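Local atomic coordinates of CCMAN5 (Cellulosimicrobium cellulans, PDB entry 2XSG), a protein that hydrolyses alpha-mannosidic linkages as a calcium-binding family GH92 glycosidase, and probably acts in uncapping mannose-6-phosphate groups on yeast-made glycoproteins. Residues Tyr548-Asp551 with Ala552-Glu555; Ala488-Pro491 with Ile492-Leu495; Gly559-Ala562 with Ala563-Met567; Asp591-Ala594 with Pro595-Asn599. One frame throughout, in Å; residues are numbered along the deposited sequence.

Contact 1 (Tyr548-Asp551 with Ala552-Glu555)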
ATOM      1  N   TYR A 548       9.582   3.335 -19.486  1.00  5.66           N
ATOM      2  CA  TYR A 548       9.304   2.480 -20.639  1.00  6.10           C
ATOM      3  C   TYR A 548      10.224   2.782 -21.827  1.00  6.03           C
ATOM      4  O   TYR A 548      10.116   2.143 -22.880  1.00  5.82           O
ATOM      5  CB  TYR A 548       7.838   2.649 -21.069  1.00  6.29           C
ATOM      6  CG  TYR A 548       7.463   4.091 -21.373  1.00  7.56           C
ATOM      7  CD1 TYR A 548       7.488   4.583 -22.671  1.00  7.57           C
ATOM      8  CD2 TYR A 548       7.101   4.964 -20.345  1.00  7.77           C
ATOM      9  CE1 TYR A 548       7.171   5.912 -22.941  1.00  7.20           C
ATOM     10  CE2 TYR A 548       6.784   6.270 -20.598  1.00  8.06           C
ATOM     11  CZ  TYR A 548       6.806   6.742 -21.897  1.00  8.39           C
ATOM     12  OH  TYR A 548       6.493   8.058 -22.117  1.00  6.98           O
ATOM     13  N   ASP A 549      11.113   3.765 -21.670  1.00  5.77           N
ATOM     14  CA  ASP A 549      12.036   4.134 -22.750  1.00  6.22           C
ATOM     15  C   ASP A 549      13.337   4.799 -22.285  1.00  5.97           C
ATOM     16  O   ASP A 549      13.642   5.958 -22.632  1.00  6.14           O
ATOM     17  CB  ASP A 549      11.331   5.005 -23.803  1.00  6.28           C
ATOM     18  CG  ASP A 549      11.811   4.699 -25.218  1.00  7.51           C
ATOM     19  OD1 ASP A 549      12.956   4.218 -25.378  1.00  8.14           O
ATOM     20  OD2 ASP A 549      11.047   4.950 -26.168  1.00  7.19           O
ATOM     21  N   MET A 550      14.102   4.028 -21.522  1.00  6.32           N
ATOM     22  CA  MET A 550      15.435   4.393 -21.092  1.00  6.61           C
ATOM     23  C   MET A 550      16.353   4.623 -22.276  1.00  6.88           C
ATOM     24  O   MET A 550      17.220   5.465 -22.200  1.00  7.18           O
ATOM     25  CB  MET A 550      16.020   3.317 -20.160  1.00  6.96           C
ATOM     26  CG  MET A 550      15.446   3.338 -18.722  1.00  5.51           C
ATOM     27  SD  MET A 550      15.798   4.891 -17.881  1.00  7.39           S
ATOM     28  CE  MET A 550      17.573   4.761 -17.645  1.00  3.23           C
ATOM     29  N   ASP A 551      16.160   3.888 -23.370  1.00  7.77           N
ATOM     30  CA  ASP A 551      17.028   4.065 -24.534  1.00  8.26           C
ATOM     31  C   ASP A 551      16.866   5.461 -25.118  1.00  7.87           C
ATOM     32  O   ASP A 551      17.858   6.147 -25.366  1.00  7.53           O
ATOM     33  CB  ASP A 551      16.757   3.026 -25.607  1.00  8.80           C
ATOM     34  CG  ASP A 551      17.849   3.004 -26.678  1.00 12.24           C
ATOM     35  OD1 ASP A 551      17.729   3.750 -27.677  1.00 17.21           O
ATOM     36  OD2 ASP A 551      18.838   2.258 -26.508  1.00 16.55           O
ATOM     37  N   ALA A 552      15.616   5.878 -25.330  1.00  7.67           N
ATOM     38  CA  ALA A 552      15.339   7.209 -25.849  1.00  7.80           C
ATOM     39  C   ALA A 552      15.763   8.262 -24.823  1.00  7.78           C
ATOM     40  O   ALA A 552      16.245   9.323 -25.186  1.00  7.35           O
ATOM     41  CB  ALA A 552      13.856   7.363 -26.206  1.00  8.00           C
ATOM     42  N   LEU A 553      15.590   7.960 -23.535  1.00  8.27           N
ATOM     43  CA  LEU A 553      15.998   8.900 -22.503  1.00  7.77           C
ATOM     44  C   LEU A 553      17.513   9.087 -22.522  1.00  7.83           C
ATOM     45  O   LEU A 553      17.984  10.223 -22.483  1.00  7.23           O
ATOM     46  CB  LEU A 553      15.506   8.481 -21.122  1.00  8.18           C
ATOM     47  CG  LEU A 553      15.628   9.525 -20.012  1.00  8.60           C
ATOM     48  CD1 LEU A 553      14.684  10.675 -20.307  1.00  9.39           C
ATOM     49  CD2 LEU A 553      15.253   8.913 -18.683  1.00  9.57           C
ATOM     50  N   VAL A 554      18.265   7.990 -22.621  1.00  7.95           N
ATOM     51  CA  VAL A 554      19.744   8.070 -22.715  1.00  8.48           C
ATOM     52  C   VAL A 554      20.176   8.966 -23.894  1.00  8.41           C
ATOM     53  O   VAL A 554      20.994   9.855 -23.719  1.00  8.12           O
ATOM     54  CB  VAL A 554      20.434   6.647 -22.734  1.00  8.83           C
ATOM     55  CG1 VAL A 554      21.923   6.719 -23.077  1.00  9.35           C
ATOM     56  CG2 VAL A 554      20.275   5.946 -21.380  1.00  7.16           C
ATOM     57  N   GLU A 555      19.600   8.739 -25.071  1.00  9.08           N
ATOM     58  CA  GLU A 555      19.836   9.595 -26.253  1.00 10.05           C
ATOM     59  C   GLU A 555      19.462  11.066 -26.041  1.00  9.17           C
ATOM     60  O   GLU A 555      20.244  11.956 -26.366  1.00  9.53           O
ATOM     61  CB  GLU A 555      19.134   9.033 -27.504  1.00 10.34           C
ATOM     62  CG  GLU A 555      18.992  10.060 -28.653  1.00 16.46           C
ATOM     63  CD  GLU A 555      18.918   9.440 -30.071  1.00 23.16           C
ATOM     64  OE1 GLU A 555      19.197   8.230 -30.222  1.00 25.12           O
ATOM     65  OE2 GLU A 555      18.593  10.178 -31.041  1.00 26.39           O
TER

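Contact 2 (Ala488-Pro491 with Ile492-Leu495)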
ATOM      1  N   ALA A 488       3.559   9.026 -26.591  1.00  7.06           N
ATOM      2  CA  ALA A 488       4.345   8.620 -25.421  1.00  6.52           C
ATOM      3  C   ALA A 488       5.836   8.920 -25.558  1.00  6.45           C
ATOM      4  O   ALA A 488       6.529   9.010 -24.560  1.00  6.02           O
ATOM      5  CB  ALA A 488       4.139   7.141 -25.116  1.00  6.51           C
ATOM      6  N   SER A 489       6.321   9.082 -26.784  1.00  6.52           N
ATOM      7  CA  SER A 489       7.714   9.450 -27.012  1.00  7.12           C
ATOM      8  C   SER A 489       7.958  10.949 -26.754  1.00  7.32           C
ATOM      9  O   SER A 489       9.090  11.352 -26.467  1.00  7.70           O
ATOM     10  CB  SER A 489       8.159   9.055 -28.432  1.00  7.46           C
ATOM     11  OG  SER A 489       7.608   9.947 -29.399  1.00  8.49           O
ATOM     12  N   TRP A 490       6.890  11.751 -26.815  1.00  7.67           N
ATOM     13  CA  TRP A 490       6.992  13.228 -26.776  1.00  7.33           C
ATOM     14  C   TRP A 490       7.671  13.836 -25.521  1.00  7.02           C
ATOM     15  O   TRP A 490       8.522  14.741 -25.651  1.00  6.23           O
ATOM     16  CB  TRP A 490       5.625  13.896 -27.024  1.00  7.25           C
ATOM     17  CG  TRP A 490       5.012  13.740 -28.431  1.00  8.09           C
ATOM     18  CD1 TRP A 490       5.627  13.260 -29.566  1.00  7.43           C
ATOM     19  CD2 TRP A 490       3.678  14.116 -28.836  1.00  6.01           C
ATOM     20  NE1 TRP A 490       4.748  13.286 -30.620  1.00  6.54           N
ATOM     21  CE2 TRP A 490       3.554  13.812 -30.203  1.00  6.72           C
ATOM     22  CE3 TRP A 490       2.581  14.670 -28.165  1.00  5.55           C
ATOM     23  CZ2 TRP A 490       2.373  14.040 -30.917  1.00  6.71           C
ATOM     24  CZ3 TRP A 490       1.419  14.897 -28.862  1.00  7.02           C
ATOM     25  CH2 TRP A 490       1.318  14.586 -30.231  1.00  8.13           C
ATOM     26  N   PRO A 491       7.300  13.360 -24.304  1.00  6.98           N
ATOM     27  CA  PRO A 491       7.882  13.988 -23.114  1.00  6.73           C
ATOM     28  C   PRO A 491       9.406  13.883 -23.098  1.00  7.16           C
ATOM     29  O   PRO A 491      10.080  14.875 -22.819  1.00  6.21           O
ATOM     30  CB  PRO A 491       7.282  13.193 -21.957  1.00  6.93           C
ATOM     31  CG  PRO A 491       6.054  12.590 -22.501  1.00  6.75           C
ATOM     32  CD  PRO A 491       6.290  12.350 -23.951  1.00  6.18           C
ATOM     33  N   ILE A 492       9.936  12.702 -23.416  1.00  7.43           N
ATOM     34  CA  ILE A 492      11.395  12.514 -23.491  1.00  8.58           C
ATOM     35  C   ILE A 492      12.045  13.419 -24.550  1.00  9.14           C
ATOM     36  O   ILE A 492      13.020  14.109 -24.272  1.00  9.55           O
ATOM     37  CB  ILE A 492      11.793  11.034 -23.717  1.00  8.52           C
ATOM     38  CG1 ILE A 492      11.542  10.203 -22.447  1.00  9.78           C
ATOM     39  CG2 ILE A 492      13.272  10.913 -24.092  1.00  8.03           C
ATOM     40  CD1 ILE A 492      11.404   8.717 -22.723  1.00 10.77           C
ATOM     41  N   GLU A 493      11.504  13.417 -25.757  1.00 10.08           N
ATOM     42  CA  GLU A 493      12.116  14.165 -26.853  1.00 11.10           C
ATOM     43  C   GLU A 493      12.030  15.670 -26.641  1.00 10.80           C
ATOM     44  O   GLU A 493      13.006  16.382 -26.866  1.00 10.80           O
ATOM     45  CB  GLU A 493      11.451  13.787 -28.175  1.00 12.06           C
ATOM     46  CG  GLU A 493      12.052  14.424 -29.417  1.00 15.52           C
ATOM     47  CD  GLU A 493      11.006  14.603 -30.504  1.00 20.46           C
ATOM     48  OE1 GLU A 493       9.981  13.877 -30.470  1.00 20.99           O
ATOM     49  OE2 GLU A 493      11.204  15.477 -31.381  1.00 22.90           O
ATOM     50  N   LYS A 494      10.874  16.140 -26.178  1.00 10.21           N
ATOM     51  CA  LYS A 494      10.569  17.568 -26.149  1.00 10.38           C
ATOM     52  C   LYS A 494      10.913  18.285 -24.837  1.00  9.75           C
ATOM     53  O   LYS A 494      11.047  19.511 -24.832  1.00  9.01           O
ATOM     54  CB  LYS A 494       9.083  17.811 -26.488  1.00 10.68           C
ATOM     55  CG  LYS A 494       8.622  17.266 -27.843  1.00 13.60           C
ATOM     56  CD  LYS A 494       8.791  18.321 -28.937  1.00 18.03           C
ATOM     57  CE  LYS A 494       8.015  17.950 -30.199  1.00 19.10           C
ATOM     58  NZ  LYS A 494       8.761  17.007 -31.081  1.00 20.00           N
ATOM     59  N   LEU A 495      11.028  17.543 -23.731  1.00  8.87           N
ATOM     60  CA  LEU A 495      11.323  18.183 -22.439  1.00  8.08           C
ATOM     61  C   LEU A 495      12.711  17.915 -21.854  1.00  8.23           C
ATOM     62  O   LEU A 495      13.035  18.441 -20.794  1.00  8.02           O
ATOM     63  CB  LEU A 495      10.223  17.884 -21.399  1.00  7.09           C
ATOM     64  CG  LEU A 495       8.812  18.358 -21.746  1.00  6.58           C
ATOM     65  CD1 LEU A 495       7.854  18.013 -20.619  1.00  5.98           C
ATOM     66  CD2 LEU A 495       8.802  19.849 -22.014  1.00  6.21           C
TER

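Contact 3 (Gly559-Ala562 with Ala563-Met567)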
ATOM      1  N   GLY A 559      23.510  10.991 -24.862  1.00  8.16           N
ATOM      2  CA  GLY A 559      24.272   9.767 -25.109  1.00  8.36           C
ATOM      3  C   GLY A 559      24.681   9.013 -23.856  1.00  8.65           C
ATOM      4  O   GLY A 559      24.363   9.418 -22.743  1.00  7.72           O
ATOM      5  N   HIS A 560      25.394   7.911 -24.057  1.00  8.86           N
ATOM      6  CA  HIS A 560      25.679   6.972 -22.996  1.00 10.24           C
ATOM      7  C   HIS A 560      26.512   7.573 -21.868  1.00  9.85           C
ATOM      8  O   HIS A 560      26.169   7.440 -20.691  1.00  9.00           O
ATOM      9  CB  HIS A 560      26.363   5.730 -23.559  1.00 10.58           C
ATOM     10  CG  HIS A 560      26.632   4.683 -22.529  1.00 14.51           C
ATOM     11  ND1 HIS A 560      25.789   3.609 -22.315  1.00 17.42           N
ATOM     12  CD2 HIS A 560      27.659   4.537 -21.655  1.00 15.48           C
ATOM     13  CE1 HIS A 560      26.285   2.851 -21.352  1.00 18.16           C
ATOM     14  NE2 HIS A 560      27.416   3.395 -20.932  1.00 18.09           N
ATOM     15  N   GLU A 561      27.604   8.232 -22.232  1.00  9.76           N
ATOM     16  CA  GLU A 561      28.482   8.839 -21.233  1.00 10.61           C
ATOM     17  C   GLU A 561      27.738   9.905 -20.413  1.00 10.34           C
ATOM     18  O   GLU A 561      27.949  10.012 -19.196  1.00 10.28           O
ATOM     19  CB  GLU A 561      29.770   9.400 -21.886  1.00 10.94           C
ATOM     20  CG  GLU A 561      30.831   9.967 -20.902  1.00 12.65           C
ATOM     21  CD  GLU A 561      31.392   8.944 -19.894  1.00 14.38           C
ATOM     22  OE1 GLU A 561      31.214   7.711 -20.063  1.00 14.31           O
ATOM     23  OE2 GLU A 561      32.027   9.390 -18.913  1.00 14.09           O
ATOM     24  N   ALA A 562      26.867  10.671 -21.070  1.00  9.45           N
ATOM     25  CA  ALA A 562      26.101  11.700 -20.375  1.00  9.17           C
ATOM     26  C   ALA A 562      25.171  11.056 -19.340  1.00  8.62           C
ATOM     27  O   ALA A 562      25.108  11.521 -18.202  1.00  8.40           O
ATOM     28  CB  ALA A 562      25.310  12.562 -21.358  1.00  9.46           C
ATOM     29  N   ALA A 563      24.471   9.984 -19.740  1.00  8.19           N
ATOM     30  CA  ALA A 563      23.591   9.217 -18.824  1.00  7.47           C
ATOM     31  C   ALA A 563      24.361   8.641 -17.655  1.00  7.05           C
ATOM     32  O   ALA A 563      23.904   8.715 -16.500  1.00  6.89           O
ATOM     33  CB  ALA A 563      22.891   8.093 -19.562  1.00  7.36           C
ATOM     34  N   ARG A 564      25.516   8.048 -17.964  1.00  6.19           N
ATOM     35  CA  ARG A 564      26.342   7.357 -16.976  1.00  6.15           C
ATOM     36  C   ARG A 564      26.796   8.342 -15.909  1.00  5.87           C
ATOM     37  O   ARG A 564      26.733   8.032 -14.714  1.00  5.61           O
ATOM     38  CB  ARG A 564      27.542   6.664 -17.647  1.00  6.29           C
ATOM     39  CG  ARG A 564      28.429   5.811 -16.696  1.00  7.26           C
ATOM     40  CD  ARG A 564      29.778   5.408 -17.344  1.00  8.17           C
ATOM     41  NE  ARG A 564      30.709   6.536 -17.412  1.00  7.05           N
ATOM     42  CZ  ARG A 564      31.455   6.970 -16.394  1.00  8.40           C
ATOM     43  NH1 ARG A 564      31.411   6.358 -15.210  1.00  7.07           N
ATOM     44  NH2 ARG A 564      32.255   8.023 -16.560  1.00  7.22           N
ATOM     45  N   LEU A 565      27.212   9.532 -16.349  1.00  5.28           N
ATOM     46  CA  LEU A 565      27.676  10.577 -15.433  1.00  5.27           C
ATOM     47  C   LEU A 565      26.493  11.206 -14.671  1.00  5.36           C
ATOM     48  O   LEU A 565      26.621  11.549 -13.501  1.00  5.46           O
ATOM     49  CB  LEU A 565      28.476  11.642 -16.189  1.00  5.23           C
ATOM     50  CG  LEU A 565      29.866  11.226 -16.705  1.00  6.68           C
ATOM     51  CD1 LEU A 565      30.369  12.227 -17.717  1.00  7.69           C
ATOM     52  CD2 LEU A 565      30.875  11.106 -15.560  1.00  6.62           C
ATOM     53  N   GLY A 566      25.345  11.342 -15.339  1.00  4.45           N
ATOM     54  CA  GLY A 566      24.111  11.799 -14.680  1.00  4.45           C
ATOM     55  C   GLY A 566      23.692  10.899 -13.520  1.00  4.76           C
ATOM     56  O   GLY A 566      23.360  11.380 -12.418  1.00  4.82           O
ATOM     57  N   MET A 567      23.726   9.591 -13.767  1.00  4.97           N
ATOM     58  CA  MET A 567      23.343   8.583 -12.775  1.00  5.05           C
ATOM     59  C   MET A 567      24.270   8.627 -11.589  1.00  5.39           C
ATOM     60  O   MET A 567      23.815   8.628 -10.453  1.00  5.18           O
ATOM     61  CB  MET A 567      23.310   7.187 -13.395  1.00  4.37           C
ATOM     62  CG  MET A 567      21.943   6.794 -13.923  1.00  4.10           C
ATOM     63  SD  MET A 567      20.573   6.976 -12.730  1.00  8.26           S
ATOM     64  CE  MET A 567      21.028   5.803 -11.477  1.00  3.82           C
TER

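Contact 4 (Asp591-Ala594 with Pro595-Asn599)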
ATOM      1  N   ASP A 591      10.943   8.421  -7.682  1.00  7.36           N
ATOM      2  CA  ASP A 591      12.118   7.804  -8.311  1.00  7.24           C
ATOM      3  C   ASP A 591      12.532   6.492  -7.644  1.00  7.17           C
ATOM      4  O   ASP A 591      13.722   6.224  -7.464  1.00  7.06           O
ATOM      5  CB  ASP A 591      13.267   8.811  -8.503  1.00  7.54           C
ATOM      6  CG  ASP A 591      13.858   9.320  -7.191  1.00  9.24           C
ATOM      7  OD1 ASP A 591      13.127   9.545  -6.205  1.00  9.97           O
ATOM      8  OD2 ASP A 591      15.090   9.517  -7.161  1.00 14.42           O
ATOM      9  N   LEU A 592      11.530   5.664  -7.313  1.00  6.85           N
ATOM     10  CA  LEU A 592      11.751   4.348  -6.694  1.00  6.70           C
ATOM     11  C   LEU A 592      12.709   3.474  -7.492  1.00  6.27           C
ATOM     12  O   LEU A 592      13.476   2.683  -6.916  1.00  5.02           O
ATOM     13  CB  LEU A 592      10.445   3.559  -6.573  1.00  6.44           C
ATOM     14  CG  LEU A 592       9.534   3.570  -5.348  1.00  7.91           C
ATOM     15  CD1 LEU A 592       8.271   2.729  -5.643  1.00  9.25           C
ATOM     16  CD2 LEU A 592      10.250   3.064  -4.095  1.00  6.73           C
ATOM     17  N   GLN A 593      12.610   3.582  -8.816  1.00  5.10           N
ATOM     18  CA  GLN A 593      13.392   2.750  -9.716  1.00  4.59           C
ATOM     19  C   GLN A 593      14.823   3.239  -9.860  1.00  4.63           C
ATOM     20  O   GLN A 593      15.656   2.520 -10.394  1.00  4.73           O
ATOM     21  CB  GLN A 593      12.719   2.667 -11.095  1.00  3.91           C
ATOM     22  CG  GLN A 593      12.959   3.846 -12.026  1.00  3.01           C
ATOM     23  CD  GLN A 593      12.172   5.093 -11.691  1.00  5.40           C
ATOM     24  OE1 GLN A 593      11.709   5.294 -10.557  1.00  4.17           O
ATOM     25  NE2 GLN A 593      12.019   5.963 -12.692  1.00  5.33           N
ATOM     26  N   ALA A 594      15.112   4.458  -9.403  1.00  5.01           N
ATOM     27  CA  ALA A 594      16.415   5.095  -9.709  1.00  4.71           C
ATOM     28  C   ALA A 594      17.653   4.290  -9.311  1.00  4.69           C
ATOM     29  O   ALA A 594      18.632   4.295 -10.046  1.00  4.66           O
ATOM     30  CB  ALA A 594      16.493   6.500  -9.159  1.00  4.82           C
ATOM     31  N   PRO A 595      17.627   3.601  -8.146  1.00  4.94           N
ATOM     32  CA  PRO A 595      18.801   2.792  -7.797  1.00  5.03           C
ATOM     33  C   PRO A 595      19.132   1.679  -8.767  1.00  5.10           C
ATOM     34  O   PRO A 595      20.281   1.269  -8.845  1.00  4.93           O
ATOM     35  CB  PRO A 595      18.438   2.201  -6.432  1.00  4.88           C
ATOM     36  CG  PRO A 595      17.420   3.158  -5.875  1.00  5.03           C
ATOM     37  CD  PRO A 595      16.679   3.712  -7.021  1.00  4.46           C
ATOM     38  N   TYR A 596      18.134   1.207  -9.510  1.00  5.68           N
ATOM     39  CA  TYR A 596      18.331   0.128 -10.466  1.00  6.02           C
ATOM     40  C   TYR A 596      18.700   0.610 -11.871  1.00  5.93           C
ATOM     41  O   TYR A 596      18.828  -0.207 -12.784  1.00  6.02           O
ATOM     42  CB  TYR A 596      17.085  -0.772 -10.516  1.00  6.63           C
ATOM     43  CG  TYR A 596      16.746  -1.407  -9.181  1.00  7.00           C
ATOM     44  CD1 TYR A 596      15.945  -0.741  -8.255  1.00  8.31           C
ATOM     45  CD2 TYR A 596      17.231  -2.674  -8.847  1.00  8.60           C
ATOM     46  CE1 TYR A 596      15.637  -1.317  -7.020  1.00  8.74           C
ATOM     47  CE2 TYR A 596      16.934  -3.254  -7.616  1.00  8.20           C
ATOM     48  CZ  TYR A 596      16.134  -2.574  -6.715  1.00  8.72           C
ATOM     49  OH  TYR A 596      15.831  -3.149  -5.500  1.00 10.37           O
ATOM     50  N   LEU A 597      18.881   1.916 -12.058  1.00  5.45           N
ATOM     51  CA  LEU A 597      19.208   2.420 -13.401  1.00  4.94           C
ATOM     52  C   LEU A 597      20.685   2.338 -13.784  1.00  5.21           C
ATOM     53  O   LEU A 597      21.044   2.523 -14.951  1.00  5.00           O
ATOM     54  CB  LEU A 597      18.650   3.829 -13.618  1.00  4.79           C
ATOM     55  CG  LEU A 597      17.143   3.940 -13.346  1.00  3.93           C
ATOM     56  CD1 LEU A 597      16.637   5.344 -13.647  1.00  2.00           C
ATOM     57  CD2 LEU A 597      16.357   2.899 -14.136  1.00  3.25           C
ATOM     58  N   PHE A 598      21.540   2.060 -12.806  1.00  5.14           N
ATOM     59  CA  PHE A 598      22.953   1.842 -13.085  1.00  5.47           C
ATOM     60  C   PHE A 598      23.186   0.638 -14.000  1.00  6.23           C
ATOM     61  O   PHE A 598      24.187   0.608 -14.726  1.00  6.45           O
ATOM     62  CB  PHE A 598      23.759   1.722 -11.788  1.00  5.61           C
ATOM     63  CG  PHE A 598      23.882   3.007 -11.029  1.00  3.84           C
ATOM     64  CD1 PHE A 598      23.168   3.198  -9.839  1.00  4.46           C
ATOM     65  CD2 PHE A 598      24.716   4.027 -11.488  1.00  3.48           C
ATOM     66  CE1 PHE A 598      23.302   4.378  -9.098  1.00  5.21           C
ATOM     67  CE2 PHE A 598      24.856   5.213 -10.760  1.00  4.51           C
ATOM     68  CZ  PHE A 598      24.136   5.391  -9.560  1.00  4.95           C
ATOM     69  N   ASN A 599      22.258  -0.329 -13.973  1.00  6.28           N
ATOM     70  CA  ASN A 599      22.254  -1.459 -14.904  1.00  6.53           C
ATOM     71  C   ASN A 599      22.177  -0.978 -16.358  1.00  7.02           C
ATOM     72  O   ASN A 599      22.684  -1.626 -17.264  1.00  7.23           O
ATOM     73  CB  ASN A 599      21.045  -2.371 -14.648  1.00  6.40           C
ATOM     74  CG  ASN A 599      21.178  -3.215 -13.393  1.00  6.83           C
ATOM     75  OD1 ASN A 599      22.194  -3.188 -12.700  1.00  5.15           O
ATOM     76  ND2 ASN A 599      20.125  -3.975 -13.089  1.00  7.00           N
TER

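Contact 1 (Tyr548-Asp551 with Ala552-Glu555)
The N-cap of helix 550-556 joins Asp549 to Ala552 and Leu553, on the first turn of the helix. Asp549 stands just before the helix, and its OD1 accepts from Ala552 N at 3.1 Å, the donor lying above the carboxylate plane and not in it. The methyl of Ala552 closes on the same group, CB lying 3.4 Å from Asp549 OD1. A second bond to OD1 comes from Ser769 near the C-terminus, so this oxygen links the chain end to the helix start. The backbone takes over one residue on: Leu553 N bonds to Asp549 O at 2.9 Å, Val554 N to Met550 O at 2.8 Å and Glu555 N to Asp551 O at 3.1 Å. Val554 holds CG2 beside its own backbone N and anti to the carbonyl carbon, which brings that methyl to 3.2 Å from Met550 O. On the buried flank Met550, its chain folded at chi2 and chi3 (-62° and -70°), lays SD 4.1 Å from Leu553 CD2, the two side chains slanting across each other. A capping aspartate that takes the N-H three residues on, ahead of regular i to i+4 bonds, is the classic N-cap of an alpha-helix.

Contact 2 (Ala488-Pro491 with Ile492-Leu495)
Lys494, near the C-terminal end of helix 478-495, reaches back over the carbonyl of Trp490 before its chain turns to Glu493. Its CB lies 3.2 Å from Trp490 O; with CG beside the backbone N and anti to the carbonyl carbon (chi1 -58°), CG comes to 3.3 Å from Trp490 O as well. That oxygen also accepts from Lys494 N at 2.8 Å, the donor nearly in line with the C=O bond. The chain bends about CB-CG (chi2 -91°), runs extended about CG-CD, and bends again about CD-CE (chi4) to bring NZ to Glu493. There NZ makes a salt bridge with Glu493 OE2 at 2.9 Å, approaching from above the carboxylate plane. Glu493 is itself tied to the preceding turn by its N, which bonds to Ser489 O at 3.3 Å. One residue after the lysine, Leu495 N reaches Pro491 O at 3.0 Å while its CB packs 3.3 Å from that oxygen. Pro491 has no N-H to give to the turn before, and the helix is kinked there; the i to i+4 bonds nonetheless continue from Ser489, Trp490 and Pro491. This is a proline-kinked alpha-helix.

Contact 3 (Gly559-Ala562 with Ala563-Met567)
Glu561 and Arg564, the outer pair of the first turns of helix 560-570, meet in a two-pronged salt bridge between residues i and i+3. The guanidinium approaches side-on, with its NE 2.9 Å from Glu561 OE1 and its NH2 2.7 Å from Glu561 OE2, and both bonds are nearly straight. Both oxygens lie close to the guanidinium plane, but the carboxylate is turned 36° against it: OE2 is met on its syn side, whereas NE comes to OE1 from above the carboxylate. With a nitrogen for each oxygen, neither flat group can turn freely without losing a bond. Glu561 folds at chi2 (61°) and Arg564 at chi3, bends that let the two side chains run alongside each other and point the same way. Arg564 NH1 has a further, long and weak ion pair with Glu603. An alanine in place of Glu561 would remove the carboxylate and is likely to leave Arg564 NE and NH2 without these partners, its guanidinium less firmly held. Leu565 slants past the glutamate, its CD1 3.5 Å from Glu561 OE2, while its N bonds to Glu561 O at 3.0 Å. Ala563, the other residue much enclosed by the contact, gives its N to the N-cap residue Gly559, at 3.1 Å from Gly559 O, and packs CB 3.5 Å from His560 O. The helix follows helix 550-556 in the chain and packs the methyl of Ala563 on Val554 there; Leu565 touches the loop residues Ala503 and Thr507, and Met567 touches Trp544 and Phe598.

Contact 4 (Asp591-Ala594 with Pro595-Asn599)
Pro595 sets its ring against the residues of the type I turn Asp591-Ala594: CD lies 3.4 Å from Leu592 O and 3.5 Å from Ala594 CB. Its ring nitrogen has no hydrogen to give, and the hydrogen bonds across the contact begin with the next residue. Tyr596 N bonds to Gln593 O at 2.9 Å, a bent bond (145°) with the donor above the carbonyl plane. The same oxygen lies at the edge of the Tyr596 ring, in its plane, with CD1 3.9 Å away; the ring itself stacks on Phe678. Leu597 N bonds to Ala594 O at 3.1 Å, the donor again above the carbonyl plane. Its side chain folds back over the turn, with CG beside the backbone N and anti to the carbonyl carbon (chi1 -54°), which places CG 3.6 Å from Gln593 O. Farther out, Leu597 CD2 meets Gln593 CG at 4.1 Å, the two chains crossing at a slant, and Trp544 touches both. With an alanine here the isopropyl end (CG, CD1 and CD2) would be gone, and Gln593 and Trp544 would probably lose a shared packing partner. Phe598 then meets the rings of Trp610 and Phe571, and Asn599 ND2 bonds to Gln688 and Val689. Two successive i to i+3 bonds, as in a 3-10 turn, thus satisfy the carbonyls of Gln593 and Ala594, which would otherwise be buried in a largely apolar setting; with the polar backbone served locally, the side chains are left to pack, without charge pairing across the contact.

Overall arrangement
All four contacts are local and lie within the catalytic-domain range. Contact 4 is wholly buried and held by 3-10-type bonds and apolar packing, whereas contacts 1, 2 and 3 are helical turns with one buried flank and an outer one. Their polar side-chain chemistry differs: a capping carboxylate in contact 1, a Lys-Glu pair between adjacent residues in contact 2, and a two-pronged i to i+3 bridge in contact 3. Contact 1 is the hub, touching contact 2 through Tyr548 and Ile492, contact 3 through Val554, and contact 4 through Met550. Met567 joins contacts 3 and 4, while contact 2 stays about 10 Å from both, nearest atoms counted.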